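Local structure of dihydropyrimidinase (3SFW) at residues T59-P64 with S314-F319; Y267-I272 with N416-M421; E281-V286 with T333-G338; Y210-E215 with S288-E293. The protein probably catalyses the reversible hydrolytic ring opening of dihydropyrimidines, such as dihydrouracil to 3-ureidopropionate, at a two-zinc centre. One frame throughout, in Å; residues are numbered along the deposited sequence.

Contact 1. Residues T59-P64 with S314-F319. With ZN (zinc ion), chain F.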
loop_
_atom_site.group_PDB
_atom_site.type_symbol
_atom_site.label_atom_id
_atom_site.label_comp_id
_atom_site.label_asym_id
_atom_site.label_seq_id
_atom_site.Cartn_x
_atom_site.Cartn_y
_atom_site.Cartn_z
ATOM N N THR A 59 25.055 17.502 12.363
ATOM C CA THR A 59 26.492 17.815 12.141
ATOM C C THR A 59 27.386 16.904 12.979
ATOM O O THR A 59 26.946 16.345 13.982
ATOM C CB THR A 59 26.832 19.292 12.436
ATOM O OG1 THR A 59 26.661 19.578 13.836
ATOM C CG2 THR A 59 25.833 20.232 11.653
ATOM N N HIS A 60 28.624 16.731 12.520
ATOM C CA HIS A 60 29.617 15.897 13.186
ATOM C C HIS A 60 30.958 16.646 13.211
ATOM O O HIS A 60 31.910 16.285 12.479
ATOM C CB HIS A 60 29.793 14.562 12.430
ATOM C CG HIS A 60 28.537 13.747 12.364
ATOM N ND1 HIS A 60 28.075 13.017 13.441
ATOM C CD2 HIS A 60 27.627 13.590 11.375
ATOM C CE1 HIS A 60 26.964 12.382 13.093
ATOM N NE2 HIS A 60 26.654 12.739 11.850
ATOM N N LEU A 61 31.017 17.727 13.990
ATOM C CA LEU A 61 32.254 18.521 14.025
ATOM C C LEU A 61 33.260 17.887 15.011
ATOM O O LEU A 61 32.884 17.448 16.115
ATOM C CB LEU A 61 31.923 19.951 14.483
ATOM C CG LEU A 61 30.834 20.660 13.663
ATOM C CD1 LEU A 61 30.722 22.136 14.115
ATOM C CD2 LEU A 61 31.218 20.618 12.151
ATOM N N ASP A 62 34.550 17.900 14.643
ATOM C CA ASP A 62 35.599 17.331 15.479
ATOM C C ASP A 62 35.268 15.930 15.948
ATOM O O ASP A 62 35.425 15.596 17.145
ATOM C CB ASP A 62 35.875 18.239 16.688
ATOM C CG ASP A 62 37.272 18.028 17.281
ATOM O OD1 ASP A 62 38.253 17.839 16.519
ATOM O OD2 ASP A 62 37.381 18.065 18.524
ATOM N N MET A 63 34.735 15.127 15.044
ATOM C CA MET A 63 34.234 13.808 15.406
ATOM C C MET A 63 35.319 12.752 15.155
ATOM O O MET A 63 35.830 12.628 14.044
ATOM C CB MET A 63 33.036 13.471 14.505
ATOM C CG MET A 63 32.441 12.053 14.786
ATOM S SD MET A 63 31.619 11.463 13.285
ATOM C CE MET A 63 30.797 10.006 13.818
ATOM N N PRO A 64 35.601 11.915 16.150
ATOM C CA PRO A 64 36.490 10.763 15.875
ATOM C C PRO A 64 35.741 9.654 15.132
ATOM O O PRO A 64 34.724 9.155 15.638
ATOM C CB PRO A 64 36.876 10.276 17.289
ATOM C CG PRO A 64 35.672 10.668 18.160
ATOM C CD PRO A 64 35.069 11.928 17.534
ATOM N N SER A 314 22.520 18.455 7.021
ATOM C CA SER A 314 23.669 18.235 6.099
ATOM C C SER A 314 24.321 16.849 6.283
ATOM O O SER A 314 24.843 16.296 5.305
ATOM C CB SER A 314 24.760 19.318 6.295
ATOM O OG SER A 314 25.225 19.282 7.637
ATOM N N ASP A 315 24.327 16.308 7.519
ATOM C CA ASP A 315 25.249 15.172 7.871
ATOM C C ASP A 315 26.696 15.609 7.535
ATOM O O ASP A 315 27.520 14.837 6.992
ATOM C CB ASP A 315 24.873 13.813 7.195
ATOM C CG ASP A 315 25.577 12.613 7.822
ATOM O OD1 ASP A 315 26.031 12.725 9.001
ATOM O OD2 ASP A 315 25.692 11.565 7.109
ATOM N N HIS A 316 27.018 16.836 7.901
ATOM C CA HIS A 316 28.384 17.350 7.649
ATOM C C HIS A 316 29.376 16.480 8.434
ATOM O O HIS A 316 29.333 16.436 9.665
ATOM C CB HIS A 316 28.503 18.793 8.152
ATOM C CG HIS A 316 29.817 19.426 7.814
ATOM N ND1 HIS A 316 30.227 19.611 6.507
ATOM C CD2 HIS A 316 30.790 19.935 8.599
ATOM C CE1 HIS A 316 31.416 20.191 6.503
ATOM N NE2 HIS A 316 31.786 20.386 7.765
ATOM N N CYS A 317 30.293 15.822 7.722
ATOM C CA CYS A 317 31.161 14.847 8.383
ATOM C C CYS A 317 32.443 14.805 7.481
ATOM O O CYS A 317 32.714 13.799 6.825
ATOM C CB CYS A 317 30.423 13.493 8.446
ATOM S SG CYS A 317 31.257 12.249 9.527
ATOM N N PRO A 318 33.183 15.926 7.428
ATOM C CA PRO A 318 34.179 16.112 6.357
ATOM C C PRO A 318 35.516 15.396 6.629
ATOM O O PRO A 318 36.013 15.379 7.774
ATOM C CB PRO A 318 34.370 17.634 6.328
ATOM C CG PRO A 318 34.191 18.010 7.811
ATOM C CD PRO A 318 32.985 17.164 8.207
ATOM N N PHE A 319 36.091 14.833 5.570
ATOM C CA PHE A 319 37.469 14.322 5.616
ATOM C C PHE A 319 38.138 14.772 4.334
ATOM O O PHE A 319 37.552 14.650 3.242
ATOM C CB PHE A 319 37.442 12.796 5.647
ATOM C CG PHE A 319 36.745 12.222 6.853
ATOM C CD1 PHE A 319 37.413 12.136 8.080
ATOM C CD2 PHE A 319 35.415 11.781 6.771
ATOM C CE1 PHE A 319 36.756 11.644 9.226
ATOM C CE2 PHE A 319 34.747 11.237 7.917
ATOM C CZ PHE A 319 35.445 11.128 9.133
HETATM ZN ZN ZN F . 25.366 11.563 10.657
#

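Contact 2. Residues Y267-I272 with N416-M421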
loop_
_atom_site.group_PDB
_atom_site.type_symbol
_atom_site.label_atom_id
_atom_site.label_comp_id
_atom_site.label_asym_id
_atom_site.label_seq_id
_atom_site.Cartn_x
_atom_site.Cartn_y
_atom_site.Cartn_z
ATOM N N TYR A 267 21.575 13.741 -1.156
ATOM C CA TYR A 267 20.645 12.731 -1.686
ATOM C C TYR A 267 19.646 13.348 -2.653
ATOM O O TYR A 267 18.995 12.635 -3.378
ATOM C CB TYR A 267 19.942 11.964 -0.550
ATOM C CG TYR A 267 20.945 11.350 0.402
ATOM C CD1 TYR A 267 21.053 11.798 1.727
ATOM C CD2 TYR A 267 21.809 10.324 -0.046
ATOM C CE1 TYR A 267 22.011 11.270 2.600
ATOM C CE2 TYR A 267 22.739 9.760 0.824
ATOM C CZ TYR A 267 22.841 10.231 2.142
ATOM O OH TYR A 267 23.774 9.644 2.990
ATOM N N LEU A 268 19.543 14.685 -2.637
ATOM C CA LEU A 268 18.665 15.422 -3.544
ATOM C C LEU A 268 19.279 15.679 -4.923
ATOM O O LEU A 268 18.557 15.706 -5.909
ATOM C CB LEU A 268 18.141 16.741 -2.921
ATOM C CG LEU A 268 17.280 16.531 -1.657
ATOM C CD1 LEU A 268 17.076 17.926 -0.935
ATOM C CD2 LEU A 268 15.937 15.877 -2.039
ATOM N N VAL A 269 20.593 15.889 -4.971
ATOM C CA VAL A 269 21.229 16.460 -6.138
ATOM C C VAL A 269 22.405 15.610 -6.637
ATOM O O VAL A 269 22.943 15.910 -7.709
ATOM C CB VAL A 269 21.672 17.965 -5.892
ATOM C CG1 VAL A 269 22.916 18.085 -4.966
ATOM C CG2 VAL A 269 21.970 18.670 -7.166
ATOM N N LEU A 270 22.819 14.621 -5.851
ATOM C CA LEU A 270 23.893 13.697 -6.267
ATOM C C LEU A 270 23.407 12.276 -6.355
ATOM O O LEU A 270 22.381 11.935 -5.780
ATOM C CB LEU A 270 25.094 13.751 -5.303
ATOM C CG LEU A 270 25.766 15.119 -5.098
ATOM C CD1 LEU A 270 26.867 15.011 -4.019
ATOM C CD2 LEU A 270 26.416 15.639 -6.388
ATOM N N ASP A 271 24.049 11.464 -7.224
ATOM C CA ASP A 271 23.567 10.099 -7.445
ATOM C C ASP A 271 24.722 9.099 -7.500
ATOM O O ASP A 271 25.881 9.512 -7.502
ATOM C CB ASP A 271 22.667 10.006 -8.694
ATOM C CG ASP A 271 23.442 10.080 -9.986
ATOM O OD1 ASP A 271 24.016 9.056 -10.394
ATOM O OD2 ASP A 271 23.493 11.158 -10.569
ATOM N N ILE A 272 24.384 7.806 -7.463
ATOM C CA ILE A 272 25.319 6.728 -7.201
ATOM C C ILE A 272 26.446 6.773 -8.251
ATOM O O ILE A 272 27.548 6.332 -7.987
ATOM C CB ILE A 272 24.582 5.374 -7.287
ATOM C CG1 ILE A 272 25.485 4.207 -6.852
ATOM C CG2 ILE A 272 23.943 5.138 -8.712
ATOM C CD1 ILE A 272 24.740 2.857 -6.813
ATOM N N ASN A 416 35.138 20.029 -2.566
ATOM C CA ASN A 416 33.697 20.234 -2.359
ATOM C C ASN A 416 32.966 19.275 -3.277
ATOM O O ASN A 416 33.259 19.222 -4.491
ATOM C CB ASN A 416 33.370 21.673 -2.702
ATOM C CG ASN A 416 31.949 22.056 -2.311
ATOM O OD1 ASN A 416 30.990 21.463 -2.804
ATOM N ND2 ASN A 416 31.821 23.033 -1.410
ATOM N N PRO A 417 32.057 18.454 -2.720
ATOM C CA PRO A 417 31.393 17.447 -3.559
ATOM C C PRO A 417 30.450 18.041 -4.600
ATOM O O PRO A 417 30.075 17.351 -5.544
ATOM C CB PRO A 417 30.620 16.574 -2.541
ATOM C CG PRO A 417 30.326 17.571 -1.384
ATOM C CD PRO A 417 31.536 18.497 -1.333
ATOM N N PHE A 418 30.100 19.315 -4.433
ATOM C CA PHE A 418 29.331 20.038 -5.404
ATOM C C PHE A 418 30.177 20.894 -6.363
ATOM O O PHE A 418 29.659 21.799 -7.001
ATOM C CB PHE A 418 28.272 20.922 -4.690
ATOM C CG PHE A 418 27.480 20.170 -3.652
ATOM C CD1 PHE A 418 26.584 19.165 -4.034
ATOM C CD2 PHE A 418 27.707 20.394 -2.260
ATOM C CE1 PHE A 418 25.849 18.413 -3.051
ATOM C CE2 PHE A 418 26.984 19.652 -1.288
ATOM C CZ PHE A 418 26.061 18.675 -1.671
ATOM N N GLU A 419 31.477 20.621 -6.422
ATOM C CA GLU A 419 32.385 21.358 -7.298
ATOM C C GLU A 419 31.789 21.595 -8.690
ATOM O O GLU A 419 31.430 20.656 -9.393
ATOM C CB GLU A 419 33.717 20.620 -7.390
ATOM C CG GLU A 419 34.816 21.464 -8.106
ATOM C CD GLU A 419 35.238 22.658 -7.298
ATOM O OE1 GLU A 419 35.393 22.507 -6.048
ATOM O OE2 GLU A 419 35.519 23.725 -7.927
ATOM N N GLY A 420 31.786 22.849 -9.109
ATOM C CA GLY A 420 31.293 23.228 -10.459
ATOM C C GLY A 420 29.792 23.441 -10.558
ATOM O O GLY A 420 29.297 23.855 -11.599
ATOM N N MET A 421 29.044 23.139 -9.487
ATOM C CA MET A 421 27.578 23.301 -9.546
ATOM C C MET A 421 27.164 24.749 -9.704
ATOM O O MET A 421 27.559 25.609 -8.925
ATOM C CB MET A 421 26.913 22.724 -8.283
ATOM C CG MET A 421 25.389 22.627 -8.416
ATOM S SD MET A 421 24.839 21.961 -6.828
ATOM C CE MET A 421 23.054 22.123 -7.021
#

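Contact 3. Residues E281-V286 with T333-G338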
loop_
_atom_site.group_PDB
_atom_site.type_symbol
_atom_site.label_atom_id
_atom_site.label_comp_id
_atom_site.label_asym_id
_atom_site.label_seq_id
_atom_site.Cartn_x
_atom_site.Cartn_y
_atom_site.Cartn_z
ATOM N N GLU A 281 38.636 9.218 -7.288
ATOM C CA GLU A 281 37.806 10.428 -7.044
ATOM C C GLU A 281 36.473 10.066 -6.403
ATOM O O GLU A 281 35.894 10.872 -5.638
ATOM C CB GLU A 281 37.538 11.242 -8.323
ATOM C CG GLU A 281 38.731 12.020 -8.818
ATOM C CD GLU A 281 38.955 13.349 -8.086
ATOM O OE1 GLU A 281 38.031 14.184 -7.996
ATOM O OE2 GLU A 281 40.122 13.617 -7.746
ATOM N N GLY A 282 36.034 8.840 -6.668
ATOM C CA GLY A 282 34.793 8.294 -6.105
ATOM C C GLY A 282 34.791 8.360 -4.566
ATOM O O GLY A 282 33.711 8.437 -3.961
ATOM N N ALA A 283 35.978 8.288 -3.948
ATOM C CA ALA A 283 36.073 8.280 -2.458
ATOM C C ALA A 283 35.571 9.599 -1.866
ATOM O O ALA A 283 35.128 9.644 -0.705
ATOM C CB ALA A 283 37.490 8.016 -1.994
ATOM N N LYS A 284 35.628 10.664 -2.654
ATOM C CA LYS A 284 35.034 11.956 -2.231
ATOM C C LYS A 284 33.535 11.845 -1.896
ATOM O O LYS A 284 33.004 12.679 -1.133
ATOM C CB LYS A 284 35.199 12.974 -3.335
ATOM C CG LYS A 284 36.653 13.446 -3.511
ATOM C CD LYS A 284 36.756 14.435 -4.687
ATOM C CE LYS A 284 38.120 15.104 -4.721
ATOM N NZ LYS A 284 38.280 16.030 -5.915
ATOM N N TYR A 285 32.867 10.862 -2.502
ATOM C CA TYR A 285 31.399 10.735 -2.379
ATOM C C TYR A 285 30.996 9.575 -1.493
ATOM O O TYR A 285 29.825 9.167 -1.499
ATOM C CB TYR A 285 30.754 10.563 -3.785
ATOM C CG TYR A 285 31.003 11.777 -4.632
ATOM C CD1 TYR A 285 30.137 12.871 -4.562
ATOM C CD2 TYR A 285 32.198 11.907 -5.387
ATOM C CE1 TYR A 285 30.411 14.056 -5.254
ATOM C CE2 TYR A 285 32.461 13.082 -6.113
ATOM C CZ TYR A 285 31.555 14.160 -6.023
ATOM O OH TYR A 285 31.791 15.365 -6.674
ATOM N N VAL A 286 31.958 9.036 -0.741
ATOM C CA VAL A 286 31.676 7.897 0.152
ATOM C C VAL A 286 31.164 8.430 1.521
ATOM O O VAL A 286 31.833 9.198 2.171
ATOM C CB VAL A 286 32.967 7.042 0.370
ATOM C CG1 VAL A 286 32.807 6.098 1.607
ATOM C CG2 VAL A 286 33.236 6.232 -0.906
ATOM N N THR A 333 36.196 -0.140 2.569
ATOM C CA THR A 333 35.690 -0.196 3.954
ATOM C C THR A 333 36.497 0.681 4.901
ATOM O O THR A 333 36.048 0.993 6.005
ATOM C CB THR A 333 35.599 -1.644 4.540
ATOM O OG1 THR A 333 36.910 -2.129 4.857
ATOM C CG2 THR A 333 34.803 -2.631 3.643
ATOM N N LYS A 334 37.690 1.090 4.485
ATOM C CA LYS A 334 38.516 1.966 5.305
ATOM C C LYS A 334 38.491 3.418 4.882
ATOM O O LYS A 334 39.245 4.234 5.407
ATOM C CB LYS A 334 39.962 1.457 5.367
ATOM C CG LYS A 334 40.029 0.078 6.049
ATOM C CD LYS A 334 41.479 -0.370 6.264
ATOM C CE LYS A 334 41.483 -1.710 7.013
ATOM N NZ LYS A 334 42.708 -2.481 6.644
ATOM N N ILE A 335 37.652 3.757 3.911
ATOM C CA ILE A 335 37.504 5.183 3.535
ATOM C C ILE A 335 36.613 5.802 4.643
ATOM O O ILE A 335 35.560 5.265 4.919
ATOM C CB ILE A 335 36.739 5.377 2.174
ATOM C CG1 ILE A 335 37.448 4.680 0.981
ATOM C CG2 ILE A 335 36.594 6.840 1.892
ATOM C CD1 ILE A 335 36.586 4.646 -0.311
ATOM N N PRO A 336 37.131 6.818 5.367
ATOM C CA PRO A 336 36.296 7.416 6.406
ATOM C C PRO A 336 35.016 7.969 5.760
ATOM O O PRO A 336 35.069 8.595 4.700
ATOM C CB PRO A 336 37.177 8.531 6.985
ATOM C CG PRO A 336 38.299 8.765 5.916
ATOM C CD PRO A 336 38.494 7.406 5.326
ATOM N N ASN A 337 33.867 7.585 6.302
ATOM C CA ASN A 337 32.562 7.892 5.649
ATOM C C ASN A 337 32.098 9.305 6.043
ATOM O O ASN A 337 32.060 9.644 7.232
ATOM C CB ASN A 337 31.459 6.940 6.147
ATOM C CG ASN A 337 31.549 5.526 5.605
ATOM O OD1 ASN A 337 30.599 4.787 5.771
ATOM N ND2 ASN A 337 32.701 5.111 5.048
ATOM N N GLY A 338 31.738 10.124 5.069
ATOM C CA GLY A 338 31.208 11.477 5.361
ATOM C C GLY A 338 31.513 12.469 4.272
ATOM O O GLY A 338 32.565 12.401 3.612
#

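Contact 4. Residues Y210-E215 with S288-E293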
loop_
_atom_site.group_PDB
_atom_site.type_symbol
_atom_site.label_atom_id
_atom_site.label_comp_id
_atom_site.label_asym_id
_atom_site.label_seq_id
_atom_site.Cartn_x
_atom_site.Cartn_y
_atom_site.Cartn_z
ATOM N N TYR A 210 27.304 -0.492 -3.494
ATOM C CA TYR A 210 26.744 -1.782 -3.814
ATOM C C TYR A 210 26.534 -2.670 -2.613
ATOM O O TYR A 210 25.690 -3.563 -2.652
ATOM C CB TYR A 210 27.599 -2.506 -4.837
ATOM C CG TYR A 210 27.667 -1.822 -6.185
ATOM C CD1 TYR A 210 28.703 -2.130 -7.080
ATOM C CD2 TYR A 210 26.686 -0.924 -6.593
ATOM C CE1 TYR A 210 28.757 -1.538 -8.360
ATOM C CE2 TYR A 210 26.748 -0.301 -7.858
ATOM C CZ TYR A 210 27.767 -0.663 -8.754
ATOM O OH TYR A 210 27.857 -0.034 -9.997
ATOM N N THR A 211 27.306 -2.444 -1.544
ATOM C CA THR A 211 27.236 -3.287 -0.366
ATOM C C THR A 211 26.229 -2.724 0.681
ATOM O O THR A 211 26.076 -3.291 1.776
ATOM C CB THR A 211 28.622 -3.398 0.336
ATOM O OG1 THR A 211 29.166 -2.088 0.578
ATOM C CG2 THR A 211 29.640 -4.195 -0.548
ATOM N N ARG A 212 25.609 -1.593 0.349
ATOM C CA ARG A 212 24.508 -1.049 1.195
ATOM C C ARG A 212 23.231 -0.785 0.402
ATOM O O ARG A 212 22.823 0.379 0.263
ATOM C CB ARG A 212 24.953 0.259 1.863
ATOM C CG ARG A 212 26.418 0.248 2.287
ATOM C CD ARG A 212 26.850 1.629 2.802
ATOM N NE ARG A 212 26.413 1.885 4.180
ATOM C CZ ARG A 212 27.140 1.603 5.275
ATOM N NH1 ARG A 212 28.367 1.053 5.165
ATOM N NH2 ARG A 212 26.693 1.949 6.491
ATOM N N PRO A 213 22.562 -1.845 -0.105
ATOM C CA PRO A 213 21.451 -1.586 -1.031
ATOM C C PRO A 213 20.276 -0.893 -0.359
ATOM O O PRO A 213 20.133 -0.958 0.879
ATOM C CB PRO A 213 21.017 -2.984 -1.487
ATOM C CG PRO A 213 22.069 -3.933 -1.008
ATOM C CD PRO A 213 22.721 -3.286 0.173
ATOM N N PRO A 214 19.435 -0.225 -1.151
ATOM C CA PRO A 214 18.351 0.566 -0.526
ATOM C C PRO A 214 17.397 -0.270 0.302
ATOM O O PRO A 214 16.784 0.231 1.240
ATOM C CB PRO A 214 17.623 1.209 -1.727
ATOM C CG PRO A 214 18.228 0.586 -2.948
ATOM C CD PRO A 214 19.545 -0.003 -2.604
ATOM N N GLU A 215 17.209 -1.538 -0.086
ATOM C CA GLU A 215 16.367 -2.431 0.684
ATOM C C GLU A 215 16.827 -2.548 2.140
ATOM O O GLU A 215 15.994 -2.765 3.003
ATOM C CB GLU A 215 16.309 -3.806 0.022
ATOM C CG GLU A 215 15.571 -3.776 -1.360
ATOM C CD GLU A 215 16.405 -3.301 -2.602
ATOM O OE1 GLU A 215 17.635 -3.046 -2.541
ATOM O OE2 GLU A 215 15.778 -3.181 -3.680
ATOM N N SER A 288 27.315 7.450 4.207
ATOM C CA SER A 288 26.307 6.382 4.356
ATOM C C SER A 288 25.042 7.007 4.910
ATOM O O SER A 288 25.145 7.924 5.686
ATOM C CB SER A 288 26.792 5.324 5.348
ATOM O OG SER A 288 27.987 4.709 4.854
ATOM N N PRO A 289 23.863 6.561 4.466
ATOM C CA PRO A 289 23.616 5.646 3.350
ATOM C C PRO A 289 24.234 6.155 2.092
ATOM O O PRO A 289 24.514 7.339 1.953
ATOM C CB PRO A 289 22.086 5.643 3.207
ATOM C CG PRO A 289 21.642 6.924 3.868
ATOM C CD PRO A 289 22.597 7.115 5.006
ATOM N N PRO A 290 24.532 5.228 1.163
ATOM C CA PRO A 290 25.269 5.677 -0.023
ATOM C C PRO A 290 24.377 6.494 -0.956
ATOM O O PRO A 290 23.150 6.383 -0.925
ATOM C CB PRO A 290 25.660 4.348 -0.695
ATOM C CG PRO A 290 24.537 3.374 -0.295
ATOM C CD PRO A 290 24.132 3.819 1.131
ATOM N N LEU A 291 24.996 7.188 -1.893
ATOM C CA LEU A 291 24.259 7.804 -3.003
ATOM C C LEU A 291 23.484 6.726 -3.765
ATOM O O LEU A 291 23.906 5.559 -3.783
ATOM C CB LEU A 291 25.266 8.521 -3.924
ATOM C CG LEU A 291 25.893 9.763 -3.301
ATOM C CD1 LEU A 291 26.849 10.438 -4.314
ATOM C CD2 LEU A 291 24.788 10.762 -2.892
ATOM N N ARG A 292 22.341 7.119 -4.338
ATOM C CA ARG A 292 21.318 6.208 -4.864
ATOM C C ARG A 292 21.139 6.446 -6.365
ATOM O O ARG A 292 21.551 7.488 -6.916
ATOM C CB ARG A 292 19.961 6.478 -4.180
ATOM C CG ARG A 292 20.014 6.363 -2.644
ATOM C CD ARG A 292 20.553 4.930 -2.252
ATOM N NE ARG A 292 20.273 4.605 -0.830
ATOM C CZ ARG A 292 20.674 3.480 -0.237
ATOM N NH1 ARG A 292 21.330 2.531 -0.942
ATOM N NH2 ARG A 292 20.355 3.244 1.034
ATOM N N GLU A 293 20.450 5.523 -7.005
ATOM C CA GLU A 293 20.046 5.725 -8.408
ATOM C C GLU A 293 19.272 7.035 -8.484
ATOM O O GLU A 293 18.470 7.335 -7.607
ATOM C CB GLU A 293 19.167 4.567 -8.857
ATOM C CG GLU A 293 19.957 3.273 -9.031
ATOM C CD GLU A 293 19.084 2.036 -9.337
ATOM O OE1 GLU A 293 17.861 2.010 -9.055
ATOM O OE2 GLU A 293 19.689 0.982 -9.599
HETATM O O HOH W 1 21.475 1.306 2.759
#

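Contact 1. Residues T59-P64 with S314-F319
The His60 ring is met at its edge, in its own plane, by Asp315 OD1, while Leu61 CD2 reaches the in-plane edge of the His316 ring, 3.6 Å from CD2 of that imidazole. One face of the His316 ring carries Pro318 CD. This is the metal-binding seam of an amidohydrolase TIM barrel, where the loop after strand 49-59 meets the loop after strand 311-312. His60 NE2 and Asp315 OD1 each bind the zinc ion at 2.1 Å, with imidazole and carboxylate planes 71° apart; His58 and the carboxylated Lys150 complete the site. An imidazole nitrogen and a carboxylate oxygen are both good zinc ligands, and NE2 of His60 comes within 2.9 Å of Asp315 OD1 because both bind the same ion, not through a hydrogen bond. Behind them the backbones form a single beta bridge between Thr59 and His316. In it His60 N donates to His316 O at 3.0 Å. His316 uses both ring nitrogens, ND1 with Ile341 N and NE2 with Asp72 OD2, which fixes the rotation of its ring. Met63 CG lies opposite its backbone N (chi1 179°), and the extended chain carries the thioether to Cys317, SD to SG 3.9 Å.

Contact 2. Residues Y267-I272 with N416-M421
Leu270 directs its CB at the loop 416-421, and its branches reach Pro417 and Phe418. With chi1 at -58° CG stands opposite the carbonyl carbon, 3.9 Å from Phe418 CE1. Beyond it the methyls divide: CD1 approaches the ring obliquely, 3.7 Å from Phe418 CE1, and also meets Pro417 CB, whereas CD2 comes to 4.1 Å from Pro417 O. Val269, the last residue of helix 265-269, sets its CG1 3.5 Å from Phe418 CE1 and its CG2 3.6 Å from Met421 CE, its beta branch serving two apolar partners. Here the end of a short helix of the amidohydrolase barrel packs against the loop leading into strand 422-432. Cutting Leu270 back to alanine removes both methyls and would probably open a gap beside Phe418 CE1 and Pro417, leaving the ring freer to shift. The loop is shaped by an Asx turn, Asn416 OD1 accepting from Phe418 N at 2.8 Å, and by a type II turn from Phe418 to Met421 in which Gly420 takes angles that would press a CB against the preceding carbonyl. Pro417 CG lies against one face of the Phe418 ring, displaced toward its rim.

Contact 3. Residues E281-V286 with T333-G338
Val286 has CG1 opposite its backbone N (chi1 164°), and Ile335 has CG1 opposite its carbonyl carbon (chi1 -60°); with both CB atoms facing across the contact, the two branched side chains meet at about a right angle. The Ile335 chain is extended to its tip, and CD1 touches both Val286 CG2 at 3.8 Å and Ala283 CB at 3.9 Å. The other branch, Ile335 CG2, packs on Val286 CB and CG1. A small residue suits the place of Ala283 because the isoleucine tip comes so close, and the two branched residues offer methyls in several directions. Next to them Val286 CG1 touches the amide of Asn337, 3.6 Å from ND2. That amide has polar partners at both its atoms: ND2 gives a weak hydrogen bond to Ile335 O and OD1 is hydrogen-bonded to Ser288 OG, which together limit its rotation. The backbones join once, Gly338 N donating to Val286 O at 3.0 Å. At the backbone angles of Gly338 a CB would collide with the carbonyl O of Asn337, which explains the glycine. Farther out, Lys284 NZ pairs with Glu281 OE1 across one turn of the 3-10 segment, and the lysine also makes a cation-pi contact with Phe321. The arrangement joins the loop between helices 265-269 and 295-305 to the loop between helices 321-325 and 345-354, as in a TIM-barrel amidohydrolase whose active site is framed by the loops beyond its strand ends, with the nearest atom of Gly338 about 8 Å from a zinc ion.

Contact 4. Residues Y210-E215 with S288-E293
Arg212 lays one face of its guanidinium over Ser288, whose OG sits above the centre of the group, 3.2 Å from CZ. The chain runs straight through chi2, then bends at chi3 (79°), and the turn at its last torsion lays the flat group against the serine. Two connections of the TIM-barrel fold meet here: the turn into helix 214-230 and the loop between helices 265-269 and 295-305, which passes through a cis peptide before Pro289. The serine lies above the guanidinium plane and is poorly placed to accept from it; its hydrogen bond is with Asn337 OD1, and Arg212 NH2 forms a salt bridge with Glu185. The stem of the arginine rests on Pro290, with Arg212 CB 3.7 Å from Pro290 CD. A leucine in place of Arg212 would probably leave the carboxylate of Glu185 without this charged mate and strip the flat cover from Ser288 OG. The second arginine, Arg292, has prolines against both faces, Pro290 CD on one and Pro214 CA on the other, each displaced toward the rim. Rigid, apolar proline suits a position against a flat guanidinium whose N-H groups point outward in its plane. In that plane NH1 donates to Arg212 O at 2.9 Å, close to straight (159°). Ser241 OG meets Arg292 NE and Glu217 pairs with NH2, so all three nitrogens are engaged. Pro213 also packs on Leu230 of the second subunit. One water accepts from Arg292 NH2 at 2.8 Å and lies 3.0 Å from Arg212 O.

From the N terminus, residues 59-64 open contact 1 at the end of the first barrel strand, and 210-215 begin contact 4 at the start of helix 214-230. Contact 2 starts at 267-272 and contact 3 at 281-286. Contact 4 closes first, at 288-293, so it lies wholly within contact 1, which closes at 314-319 and joins the loops that follow the first and last barrel strands. Contact 3 closes at 333-338, within contact 2, which ends at 416-421, just before strand 422-432. Contacts 2 and 3 each cross both 1 and 4. Further ties knit the loops: probable hydrogen bonds from Tyr267 to Pro289, Ile272 to Arg292 and Tyr285 to Pro417, and packing of Phe319 on Pro336 and Asn337.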